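Local coordinates for protein probable acetyltransferase (Thermus thermophilus, PDB 3EXN) that probably transfers an acyl group from acetyl coenzyme A to an acceptor, as other GCN5-related N-acetyltransferases do, at residues K20-L25 with D48-L53; G75-K80 with S92-R97; A86-L91 with G119-Y124; G142-K147 with W155-L160. All coordinates share one frame; numbering follows the deposited sequence.

Interaction 1. Residues K20-L25 with D48-L53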
# COMPACT_ATOMS: atom_id res chain seq x y z
N LYS A 20 17.99 1.49 3.13
CA LYS A 20 18.80 0.42 2.50
C LYS A 20 17.97 -0.58 1.65
O LYS A 20 18.52 -1.25 0.78
CB LYS A 20 19.62 -0.33 3.53
CG LYS A 20 18.83 -1.24 4.42
CD LYS A 20 19.73 -2.00 5.37
CE LYS A 20 18.89 -2.92 6.24
NZ LYS A 20 18.13 -2.15 7.29
N ASP A 21 16.66 -0.63 1.86
CA ASP A 21 15.77 -1.45 1.03
C ASP A 21 15.47 -0.89 -0.38
O ASP A 21 14.77 -1.57 -1.17
CB ASP A 21 14.44 -1.75 1.79
CG ASP A 21 14.64 -2.54 3.07
OD1 ASP A 21 15.51 -3.44 3.12
OD2 ASP A 21 13.89 -2.27 4.05
N ALA A 22 16.00 0.32 -0.71
CA ALA A 22 15.66 1.04 -1.94
C ALA A 22 15.78 0.19 -3.21
O ALA A 22 14.88 0.16 -4.03
CB ALA A 22 16.49 2.35 -2.08
N PRO A 23 16.87 -0.56 -3.34
CA PRO A 23 16.98 -1.42 -4.53
C PRO A 23 15.87 -2.50 -4.67
O PRO A 23 15.43 -2.77 -5.79
CB PRO A 23 18.36 -2.05 -4.36
CG PRO A 23 19.11 -1.07 -3.49
CD PRO A 23 18.09 -0.57 -2.53
N LEU A 24 15.44 -3.07 -3.55
CA LEU A 24 14.39 -4.10 -3.54
C LEU A 24 13.03 -3.46 -3.84
O LEU A 24 12.22 -4.02 -4.58
CB LEU A 24 14.32 -4.80 -2.18
CG LEU A 24 15.52 -5.58 -1.68
CD1 LEU A 24 15.14 -6.30 -0.38
CD2 LEU A 24 15.99 -6.61 -2.71
N LEU A 25 12.76 -2.31 -3.25
CA LEU A 25 11.48 -1.66 -3.52
C LEU A 25 11.43 -1.15 -4.96
O LEU A 25 10.39 -1.26 -5.66
CB LEU A 25 11.24 -0.51 -2.54
CG LEU A 25 9.91 0.23 -2.74
CD1 LEU A 25 8.71 -0.76 -2.67
CD2 LEU A 25 9.74 1.33 -1.69
N ASP A 48 14.61 8.60 -6.97
CA ASP A 48 13.25 8.90 -6.46
C ASP A 48 12.89 8.00 -5.24
O ASP A 48 12.35 8.46 -4.24
CB ASP A 48 12.14 8.60 -7.53
CG ASP A 48 12.11 9.57 -8.76
OD1 ASP A 48 12.61 10.72 -8.73
OD2 ASP A 48 11.48 9.16 -9.79
N VAL A 49 13.14 6.69 -5.37
CA VAL A 49 12.74 5.71 -4.28
C VAL A 49 13.54 6.00 -2.99
O VAL A 49 12.99 6.08 -1.85
CB VAL A 49 12.95 4.28 -4.74
CG1 VAL A 49 12.74 3.32 -3.55
CG2 VAL A 49 11.96 3.93 -5.93
N VAL A 50 14.83 6.27 -3.17
CA VAL A 50 15.67 6.66 -2.02
C VAL A 50 15.10 7.89 -1.33
O VAL A 50 14.91 7.88 -0.12
CB VAL A 50 17.13 6.88 -2.44
CG1 VAL A 50 17.95 7.57 -1.29
CG2 VAL A 50 17.73 5.52 -2.90
N ARG A 51 14.83 8.95 -2.11
CA ARG A 51 14.29 10.17 -1.54
C ARG A 51 12.98 9.90 -0.76
O ARG A 51 12.79 10.38 0.35
CB ARG A 51 14.10 11.19 -2.66
CG ARG A 51 13.56 12.50 -2.27
CD ARG A 51 13.56 13.42 -3.47
NE ARG A 51 14.90 13.51 -4.07
CZ ARG A 51 15.26 13.11 -5.30
NH1 ARG A 51 14.38 12.57 -6.16
NH2 ARG A 51 16.53 13.26 -5.69
N ASP A 52 12.09 9.12 -1.35
CA ASP A 52 10.82 8.82 -0.72
C ASP A 52 10.99 8.02 0.58
O ASP A 52 10.29 8.26 1.53
CB ASP A 52 9.93 8.10 -1.74
CG ASP A 52 9.36 9.07 -2.81
OD1 ASP A 52 9.42 10.32 -2.62
OD2 ASP A 52 8.84 8.59 -3.83
N LEU A 53 11.92 7.07 0.61
CA LEU A 53 12.22 6.34 1.84
C LEU A 53 12.85 7.20 2.93
O LEU A 53 12.56 7.03 4.11
CB LEU A 53 13.06 5.10 1.54
CG LEU A 53 12.36 4.00 0.75
CD1 LEU A 53 13.33 2.92 0.38
CD2 LEU A 53 11.10 3.41 1.51

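Interaction 2. Residues G75-K80 with S92-R97. With ACO (acetyl coenzyme *a), chain C.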
# COMPACT_ATOMS: atom_id res chain seq x y z
N GLY A 75 5.57 -7.22 -2.81
CA GLY A 75 4.66 -6.07 -2.74
C GLY A 75 5.13 -5.04 -1.75
O GLY A 75 6.23 -5.15 -1.18
N TYR A 76 4.25 -4.06 -1.51
CA TYR A 76 4.57 -2.88 -0.71
C TYR A 76 3.27 -2.35 -0.12
O TYR A 76 2.26 -2.34 -0.81
CB TYR A 76 5.23 -1.82 -1.57
CG TYR A 76 5.60 -0.57 -0.84
CD1 TYR A 76 6.57 -0.59 0.16
CD2 TYR A 76 4.99 0.66 -1.15
CE1 TYR A 76 6.94 0.59 0.85
CE2 TYR A 76 5.35 1.82 -0.48
CZ TYR A 76 6.33 1.78 0.54
OH TYR A 76 6.67 2.95 1.21
N LEU A 77 3.29 -1.93 1.14
CA LEU A 77 2.12 -1.38 1.82
C LEU A 77 2.58 -0.13 2.57
O LEU A 77 3.59 -0.16 3.27
CB LEU A 77 1.47 -2.41 2.77
CG LEU A 77 0.21 -2.04 3.59
CD1 LEU A 77 -0.62 -3.29 3.94
CD2 LEU A 77 0.57 -1.23 4.88
N ASP A 78 1.85 0.98 2.40
CA ASP A 78 2.29 2.30 2.98
C ASP A 78 1.07 2.93 3.57
O ASP A 78 0.10 3.13 2.85
CB ASP A 78 2.94 3.19 1.88
CG ASP A 78 3.74 4.39 2.43
OD1 ASP A 78 3.45 4.93 3.54
OD2 ASP A 78 4.68 4.83 1.72
N ALA A 79 1.11 3.21 4.85
CA ALA A 79 0.02 3.87 5.58
C ALA A 79 0.56 4.98 6.51
O ALA A 79 1.76 5.04 6.84
CB ALA A 79 -0.77 2.83 6.36
N LYS A 80 -0.32 5.88 6.89
CA LYS A 80 -0.04 6.97 7.83
C LYS A 80 -1.07 6.94 8.99
O LYS A 80 -2.29 7.08 8.76
CB LYS A 80 -0.17 8.33 7.11
CG LYS A 80 0.10 9.57 7.97
CD LYS A 80 1.48 9.55 8.58
CE LYS A 80 1.71 10.75 9.47
NZ LYS A 80 2.09 11.96 8.69
N SER A 92 -2.28 4.71 1.89
CA SER A 92 -2.00 5.46 0.65
C SER A 92 -1.55 4.60 -0.52
O SER A 92 -1.70 5.01 -1.66
CB SER A 92 -0.94 6.56 0.91
OG SER A 92 0.34 6.02 1.24
N LEU A 93 -1.03 3.42 -0.24
CA LEU A 93 -0.62 2.50 -1.30
C LEU A 93 -0.57 1.05 -0.80
O LEU A 93 0.09 0.73 0.21
CB LEU A 93 0.75 2.91 -1.87
CG LEU A 93 1.25 2.15 -3.09
CD1 LEU A 93 0.22 2.19 -4.23
CD2 LEU A 93 2.61 2.72 -3.50
N LEU A 94 -1.28 0.18 -1.53
CA LEU A 94 -1.12 -1.28 -1.42
C LEU A 94 -0.85 -1.82 -2.84
O LEU A 94 -1.65 -1.66 -3.75
CB LEU A 94 -2.38 -1.91 -0.83
CG LEU A 94 -2.42 -3.44 -0.76
CD1 LEU A 94 -1.23 -4.14 -0.01
CD2 LEU A 94 -3.77 -3.91 -0.15
N LEU A 95 0.31 -2.39 -3.03
CA LEU A 95 0.71 -2.89 -4.31
C LEU A 95 1.19 -4.36 -4.18
O LEU A 95 2.05 -4.66 -3.38
CB LEU A 95 1.82 -1.98 -4.88
CG LEU A 95 2.47 -2.43 -6.21
CD1 LEU A 95 1.41 -2.68 -7.27
CD2 LEU A 95 3.46 -1.35 -6.71
N ILE A 96 0.63 -5.25 -4.98
CA ILE A 96 1.16 -6.62 -5.13
C ILE A 96 1.82 -6.68 -6.50
O ILE A 96 1.25 -6.25 -7.52
CB ILE A 96 0.03 -7.69 -5.01
CG1 ILE A 96 -0.74 -7.59 -3.69
CG2 ILE A 96 0.58 -9.12 -5.26
CD1 ILE A 96 0.16 -7.81 -2.45
N ARG A 97 3.05 -7.19 -6.51
CA ARG A 97 3.84 -7.32 -7.72
C ARG A 97 3.01 -8.08 -8.76
O ARG A 97 2.33 -9.07 -8.44
CB ARG A 97 5.13 -8.10 -7.40
CG ARG A 97 6.36 -7.64 -8.09
CD ARG A 97 7.56 -8.43 -7.60
NE ARG A 97 7.62 -9.78 -8.18
CZ ARG A 97 8.53 -10.70 -7.85
NH1 ARG A 97 9.47 -10.43 -6.94
NH2 ARG A 97 8.54 -11.87 -8.48
O5B ACO C . -8.32 -10.26 -4.03
P1A ACO C . -6.70 -10.56 -3.92
O1A ACO C . -6.38 -11.74 -4.84
O2A ACO C . -6.31 -10.44 -2.46
O3A ACO C . -6.16 -9.20 -4.65
P2A ACO C . -4.63 -8.93 -5.00
O4A ACO C . -4.56 -8.94 -6.53
O5A ACO C . -3.70 -9.90 -4.30
O6A ACO C . -4.53 -7.40 -4.40
CBP ACO C . -4.51 -5.12 -5.36
CCP ACO C . -5.35 -6.31 -4.84
CDP ACO C . -3.72 -4.62 -4.16
CEP ACO C . -5.39 -3.99 -5.87
CAP ACO C . -3.55 -5.61 -6.48
OAP ACO C . -4.30 -6.10 -7.63
C9P ACO C . -2.64 -4.52 -7.01
O9P ACO C . -1.52 -4.33 -6.55
N8P ACO C . -3.10 -3.80 -8.03
C7P ACO C . -2.30 -2.77 -8.72
C6P ACO C . -1.89 -1.60 -7.82
C5P ACO C . -3.11 -0.93 -7.21
O5P ACO C . -4.13 -0.68 -7.88
N4P ACO C . -3.00 -0.63 -5.91
C3P ACO C . -4.07 0.03 -5.19
C2P ACO C . -3.91 1.53 -5.22
S1P ACO C . -5.19 2.38 -4.29
C ACO C . -4.51 2.13 -2.76
O ACO C . -3.49 1.51 -2.67
CH3 ACO C . -5.19 2.67 -1.51
O HOH W 1 1.15 6.38 3.74
O HOH W 2 2.76 6.13 -0.30

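Interaction 3. Residues A86-L91 with G119-Y124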
# COMPACT_ATOMS: atom_id res chain seq x y z
N ALA A 86 -6.35 12.41 14.25
CA ALA A 86 -5.42 11.85 15.21
C ALA A 86 -5.71 10.38 15.52
O ALA A 86 -4.76 9.60 15.70
CB ALA A 86 -5.46 12.68 16.53
N GLU A 87 -7.01 10.04 15.62
CA GLU A 87 -7.48 8.69 16.01
C GLU A 87 -7.59 7.67 14.88
O GLU A 87 -7.89 6.49 15.13
CB GLU A 87 -8.87 8.77 16.63
CG GLU A 87 -8.98 9.79 17.74
CD GLU A 87 -9.35 11.20 17.28
OE1 GLU A 87 -8.94 11.62 16.16
OE2 GLU A 87 -10.04 11.90 18.06
N ASP A 88 -7.40 8.13 13.64
CA ASP A 88 -7.55 7.27 12.45
C ASP A 88 -6.21 6.94 11.79
O ASP A 88 -5.13 7.29 12.29
CB ASP A 88 -8.47 7.96 11.43
CG ASP A 88 -9.74 8.42 12.04
OD1 ASP A 88 -10.18 7.80 13.03
OD2 ASP A 88 -10.31 9.39 11.53
N ALA A 89 -6.31 6.21 10.67
CA ALA A 89 -5.15 5.85 9.82
C ALA A 89 -5.61 5.87 8.38
O ALA A 89 -6.79 5.69 8.11
CB ALA A 89 -4.62 4.43 10.19
N THR A 90 -4.66 5.99 7.43
CA THR A 90 -5.02 6.02 6.02
C THR A 90 -4.00 5.21 5.30
O THR A 90 -2.79 5.39 5.49
CB THR A 90 -5.01 7.45 5.44
OG1 THR A 90 -6.03 8.24 6.06
CG2 THR A 90 -5.21 7.48 3.91
N LEU A 91 -4.48 4.30 4.47
CA LEU A 91 -3.65 3.52 3.57
C LEU A 91 -3.53 4.34 2.26
O LEU A 91 -4.53 4.62 1.58
CB LEU A 91 -4.28 2.11 3.32
CG LEU A 91 -3.56 1.14 2.35
CD1 LEU A 91 -2.36 0.61 3.01
CD2 LEU A 91 -4.56 -0.01 1.98
N GLY A 119 -6.38 0.30 18.96
CA GLY A 119 -6.19 1.64 19.46
C GLY A 119 -6.46 2.69 18.39
O GLY A 119 -6.55 3.87 18.70
N VAL A 120 -6.52 2.25 17.13
CA VAL A 120 -6.97 3.06 16.00
C VAL A 120 -8.47 2.85 15.72
O VAL A 120 -8.97 1.74 15.80
CB VAL A 120 -6.20 2.69 14.69
CG1 VAL A 120 -6.80 3.38 13.50
CG2 VAL A 120 -4.73 3.00 14.83
N ARG A 121 -9.13 3.93 15.32
CA ARG A 121 -10.58 4.01 15.20
C ARG A 121 -11.13 3.59 13.84
O ARG A 121 -11.97 2.69 13.78
CB ARG A 121 -11.02 5.45 15.55
CG ARG A 121 -12.50 5.79 15.43
CD ARG A 121 -12.78 7.27 15.76
NE ARG A 121 -12.28 8.19 14.73
CZ ARG A 121 -12.34 9.51 14.82
NH1 ARG A 121 -11.86 10.26 13.83
NH2 ARG A 121 -12.88 10.11 15.88
N ARG A 122 -10.71 4.24 12.75
CA ARG A 122 -11.13 3.92 11.38
C ARG A 122 -9.92 3.84 10.49
O ARG A 122 -8.96 4.57 10.73
CB ARG A 122 -12.00 5.03 10.73
CG ARG A 122 -13.05 5.65 11.61
CD ARG A 122 -13.53 6.97 11.08
NE ARG A 122 -14.03 7.80 12.16
CZ ARG A 122 -15.17 7.59 12.81
NH1 ARG A 122 -15.96 6.55 12.50
NH2 ARG A 122 -15.54 8.42 13.79
N LEU A 123 -10.03 3.04 9.44
CA LEU A 123 -8.96 2.88 8.42
C LEU A 123 -9.49 3.38 7.08
O LEU A 123 -10.42 2.80 6.52
CB LEU A 123 -8.53 1.41 8.33
CG LEU A 123 -7.43 1.09 7.32
CD1 LEU A 123 -6.19 1.93 7.58
CD2 LEU A 123 -7.08 -0.42 7.36
N TYR A 124 -8.88 4.45 6.57
CA TYR A 124 -9.27 4.99 5.27
C TYR A 124 -8.34 4.39 4.24
O TYR A 124 -7.28 3.93 4.62
CB TYR A 124 -9.10 6.51 5.26
CG TYR A 124 -10.18 7.29 6.06
CD1 TYR A 124 -11.28 7.86 5.42
CD2 TYR A 124 -10.07 7.47 7.45
CE1 TYR A 124 -12.27 8.59 6.15
CE2 TYR A 124 -11.05 8.17 8.17
CZ TYR A 124 -12.14 8.73 7.51
OH TYR A 124 -13.11 9.45 8.22
O HOH W 3 -11.78 10.95 10.33

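Interaction 4. Residues G142-K147 with W155-L160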
# COMPACT_ATOMS: atom_id res chain seq x y z
N GLY A 142 -14.77 -4.46 2.45
CA GLY A 142 -15.59 -3.78 3.44
C GLY A 142 -15.37 -2.28 3.56
O GLY A 142 -15.92 -1.66 4.49
N PHE A 143 -14.59 -1.70 2.65
CA PHE A 143 -14.38 -0.22 2.58
C PHE A 143 -15.52 0.44 1.80
O PHE A 143 -15.71 0.17 0.63
CB PHE A 143 -13.05 0.14 1.92
CG PHE A 143 -11.84 -0.21 2.75
CD1 PHE A 143 -11.12 0.79 3.38
CD2 PHE A 143 -11.45 -1.54 2.92
CE1 PHE A 143 -10.02 0.49 4.14
CE2 PHE A 143 -10.33 -1.86 3.69
CZ PHE A 143 -9.62 -0.85 4.30
N ARG A 144 -16.29 1.30 2.44
CA ARG A 144 -17.33 2.05 1.71
C ARG A 144 -16.88 3.43 1.20
O ARG A 144 -15.95 4.05 1.78
CB ARG A 144 -18.59 2.23 2.57
CG ARG A 144 -18.34 3.14 3.71
CD ARG A 144 -19.57 3.69 4.30
NE ARG A 144 -19.25 4.88 5.09
CZ ARG A 144 -19.43 6.16 4.72
NH1 ARG A 144 -19.99 6.48 3.55
NH2 ARG A 144 -19.09 7.13 5.56
N TYR A 145 -17.50 3.89 0.13
CA TYR A 145 -17.22 5.16 -0.49
C TYR A 145 -17.55 6.26 0.48
O TYR A 145 -18.57 6.23 1.07
CB TYR A 145 -18.05 5.30 -1.75
CG TYR A 145 -18.03 6.63 -2.44
CD1 TYR A 145 -17.02 6.98 -3.29
CD2 TYR A 145 -19.05 7.53 -2.25
CE1 TYR A 145 -17.02 8.21 -3.93
CE2 TYR A 145 -19.05 8.74 -2.89
CZ TYR A 145 -18.04 9.07 -3.71
OH TYR A 145 -18.06 10.26 -4.34
N VAL A 146 -16.64 7.22 0.64
CA VAL A 146 -16.87 8.41 1.42
C VAL A 146 -17.09 9.65 0.54
O VAL A 146 -18.07 10.31 0.68
CB VAL A 146 -15.70 8.70 2.32
CG1 VAL A 146 -15.93 9.97 3.05
CG2 VAL A 146 -15.47 7.59 3.29
N LYS A 147 -16.16 9.93 -0.36
CA LYS A 147 -16.22 11.08 -1.25
C LYS A 147 -15.14 10.97 -2.32
O LYS A 147 -14.20 10.25 -2.18
CB LYS A 147 -15.95 12.36 -0.46
CG LYS A 147 -17.11 12.88 0.24
CD LYS A 147 -16.73 13.55 1.52
CE LYS A 147 -17.95 13.75 2.40
NZ LYS A 147 -17.61 14.24 3.74
N TRP A 155 -11.96 8.63 -1.94
CA TRP A 155 -11.79 8.18 -0.56
C TRP A 155 -12.81 7.12 -0.14
O TRP A 155 -14.00 7.23 -0.47
CB TRP A 155 -11.89 9.38 0.39
CG TRP A 155 -10.71 10.28 0.30
CD1 TRP A 155 -10.49 11.28 -0.61
CD2 TRP A 155 -9.55 10.23 1.12
NE1 TRP A 155 -9.27 11.86 -0.40
CE2 TRP A 155 -8.68 11.25 0.67
CE3 TRP A 155 -9.17 9.44 2.20
CZ2 TRP A 155 -7.45 11.47 1.25
CZ3 TRP A 155 -7.95 9.67 2.79
CH2 TRP A 155 -7.10 10.68 2.31
N TYR A 156 -12.32 6.14 0.62
CA TYR A 156 -13.09 5.01 1.19
C TYR A 156 -12.70 4.80 2.66
O TYR A 156 -11.60 5.17 3.07
CB TYR A 156 -12.76 3.74 0.42
CG TYR A 156 -13.15 3.79 -1.03
CD1 TYR A 156 -14.37 3.26 -1.47
CD2 TYR A 156 -12.27 4.34 -1.98
CE1 TYR A 156 -14.74 3.32 -2.82
CE2 TYR A 156 -12.64 4.41 -3.32
CZ TYR A 156 -13.88 3.90 -3.74
OH TYR A 156 -14.24 3.94 -5.08
N VAL A 157 -13.56 4.13 3.45
CA VAL A 157 -13.30 3.90 4.87
C VAL A 157 -13.88 2.58 5.39
O VAL A 157 -14.97 2.13 4.94
CB VAL A 157 -13.85 5.05 5.77
CG1 VAL A 157 -15.39 5.09 5.78
CG2 VAL A 157 -13.24 4.97 7.18
N ARG A 158 -13.17 1.98 6.35
CA ARG A 158 -13.66 0.78 7.08
C ARG A 158 -13.45 0.91 8.57
O ARG A 158 -12.33 1.10 9.04
CB ARG A 158 -12.93 -0.46 6.59
CG ARG A 158 -13.49 -1.78 7.18
CD ARG A 158 -12.85 -2.98 6.56
NE ARG A 158 -11.51 -3.21 7.09
CZ ARG A 158 -10.69 -4.19 6.70
NH1 ARG A 158 -11.05 -5.07 5.75
NH2 ARG A 158 -9.49 -4.29 7.27
N PRO A 159 -14.53 0.75 9.38
CA PRO A 159 -14.31 0.85 10.81
C PRO A 159 -13.49 -0.32 11.32
O PRO A 159 -13.55 -1.41 10.74
CB PRO A 159 -15.74 0.77 11.39
CG PRO A 159 -16.46 -0.11 10.42
CD PRO A 159 -15.89 0.28 9.06
N LEU A 160 -12.71 -0.08 12.37
CA LEU A 160 -11.98 -1.14 13.05
C LEU A 160 -12.70 -1.42 14.36
O LEU A 160 -12.54 -2.48 14.93
CB LEU A 160 -10.50 -0.78 13.31
CG LEU A 160 -9.59 -0.39 12.14
CD1 LEU A 160 -8.14 -0.70 12.52
CD2 LEU A 160 -9.95 -1.11 10.83
OXT LEU A 160 -13.48 -0.60 14.86

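Interaction 1. Residues K20-L25 with D48-L53
In the helical connection between the first two strands of the GNAT fold, A22 at the start of helix 22-30 packs against V49, V50 and L53 of helix 46-57. The backbones approach most closely here, with A22 CA 5.6 Å from V50 CA, and alanine's single methyl suits so short a spacing. That methyl points at helix 46-57, and A22 CB comes within 3.5 Å of V50 CG2. L53 reaches the same spot with its CD1 branch, which settles 3.8 Å from A22 CA. V49 uses CG1: with this methyl opposite the backbone N (chi1 171°), it meets both the A22 carbonyl oxygen and the A22 methyl, V49 CG1 to A22 CB being 4.1 Å. Nearly a turn further along helix 22-30, L25 offers CD2 to two partners at once. L25 CD2 lies 4.1 Å from V49 CG1 and equally far from L53 CD2, its side chain slanting across both. The side-chain pairs are all apolar, and the approach to A22 O is packing on the backbone. The first helical turn is held by L25 N bonded to D21 O at 3.0 Å, while the D21 carboxylate accepts T18 N. With L25's side chain about 12 Å from the bound acetyl-CoA, this is structural packing of the helices between the first two GNAT strands, helix 22-30 lying on the sheet face that carries L66 and Y76.

Interaction 2. Residues G75-K80 with S92-R97
Y76 and L95 exchange two backbone hydrogen bonds, Y76 N to L95 O at 2.9 Å and the straighter L95 N to Y76 O (169° at the hydrogen). Two residues on, D78 N donates to L93 O at 2.8 Å. The pattern then breaks: D78 O receives S92 N at 3.0 Å and, weakly, L93 N, which defines a classic beta bulge. The outward edge of strand 89-96 serves the cofactor. L94 N binds the thioester carbonyl O of acetyl-CoA at 2.8 Å, L94 O accepts the pantetheine N4P at 2.7 Å, and I96 N donates to O9P. On the face of Y76, D78 and L93, chi1 -180° (CG opposite the backbone N) lays the Y76 ring along its strand, and Y76 OH donates to D78 OD2 from above the carboxylate plane (2.8 Å); R62 salt-bridges the same oxygen, and one water bridges D78 OD1 and S92 OG. Y76 CD2 is 3.9 Å from L93 CD2, with the methyl near the ring plane. On the other face, L77 and L94 touch through their CD1 methyls. A bulged strand whose outer backbone edge grips pantetheine as another strand would is the hallmark of the GNAT acetyl-CoA cleft.

Interaction 3. Residues A86-L91 with G119-Y124
R121 lies against E87 and grips D88, and each part of its side chain has a neighbour. CB starts close to the backbone, R121 CB lying 3.3 Å from E87 O, the carbonyl that also accepts R121 N. CG lies over the centre of the R122 guanidinium. The chain then bends at CD (chi3 71°), which turns the head side-on to D88, R121 CD itself being 3.8 Å from D88 OD1. R121 NE donates to D88 OD1 at 2.7 Å on its syn lone pair, though this oxygen is tilted from the guanidinium plane. R121 NH1 meets D88 OD2 at 2.9 Å, nearly in that plane, and also reaches D88 OD1 weakly. One face of the guanidinium takes E87 CB at its centre, with the E87 carboxylate stacked near NH2; the opposite face has R122 NH2 toward its rim. D88, bonded to R121 and at long range from R122 NE, probably offsets the closeness of the two arginines. Beyond, parallel pairing takes over: A89 N to R122 O at 3.1 Å, Y124 N to A89 O at 2.9 Å and L91 N to Y124 O at 2.8 Å. A89 CB packs on L123 CD1. Strands 89-96 and 122-128 form a beta-alpha-beta unit through helix 105-115, lying side by side between strand 72-81 and strand 153-159.

Interaction 4. Residues G142-K147 with W155-L160
Strand 144-147 and strand 155-159 run antiparallel with a marked twist, their short axes 131° apart, and R144 and V157 form a hydrogen-bonded pair in which R144 N to V157 O and V157 N to R144 O are both 2.9 Å. Next comes Y145 opposite Y156, a non-hydrogen-bonded pair. Then the register slips by one: V146 N donates to W155 O at 2.9 Å and K147 N reaches the same oxygen weakly, a classic beta bulge, while W155 N to K147 O closes the pairing at 2.8 Å. At the other end G142, with its positive phi, terminates the preceding helix in a Schellman motif and delivers the chain to the strand. The two strands make the C-terminal beta hairpin of the GNAT domain, 144-148 being an outermost strand of the sheet. Among the side chains, F143 packs against R158 from CB to the guanidinium. R158 CB sits 3.8 Å from the centroid of the F143 ring, almost on its normal, a CH-pi contact. F143 CE2 lies over one face of the R158 guanidinium, toward its rim, with the planes 33° apart; R158 NH1 is held by E111 and by the carbonyl of Q141. F138 meets the F143 ring edge-to-face. On the face of R144 and V157, chi1 68° places V157 CG1 between its backbone N and carbonyl carbon, 3.5 Å from V146 CG2, with the R144 chain running alongside V157. On the reverse face, F143 CB and Y156 CB touch at 3.9 Å, and Y156 CE1 lies 4.0 Å from Y145 CB, near the plane of the Y145 ring.

In the fold
Interaction 2 lies at the centre of the chain and is largely buried; interaction 1 is buried too, but on a face of the sheet about 15 Å from that centre. Interactions 3 and 4 are only partly buried. Strand 89-96 serves both interactions 2 and 3, which K80 N joins to T90 O at 2.9 Å; a matching bond from R158 N to L123 O joins interactions 3 and 4. Interaction 1 touches interaction 2 through L25 CD1 and the Y76 ring. Chemistry follows place: apolar helix packing in 20-25 with 48-53, backbone bonds shared with cofactor in 75-80 with 92-97, a salt-bridge network around buried D88, then parallel backbone bonds, in 86-91 with 119-124, and bulged edge pairing in 142-147 with 155-160.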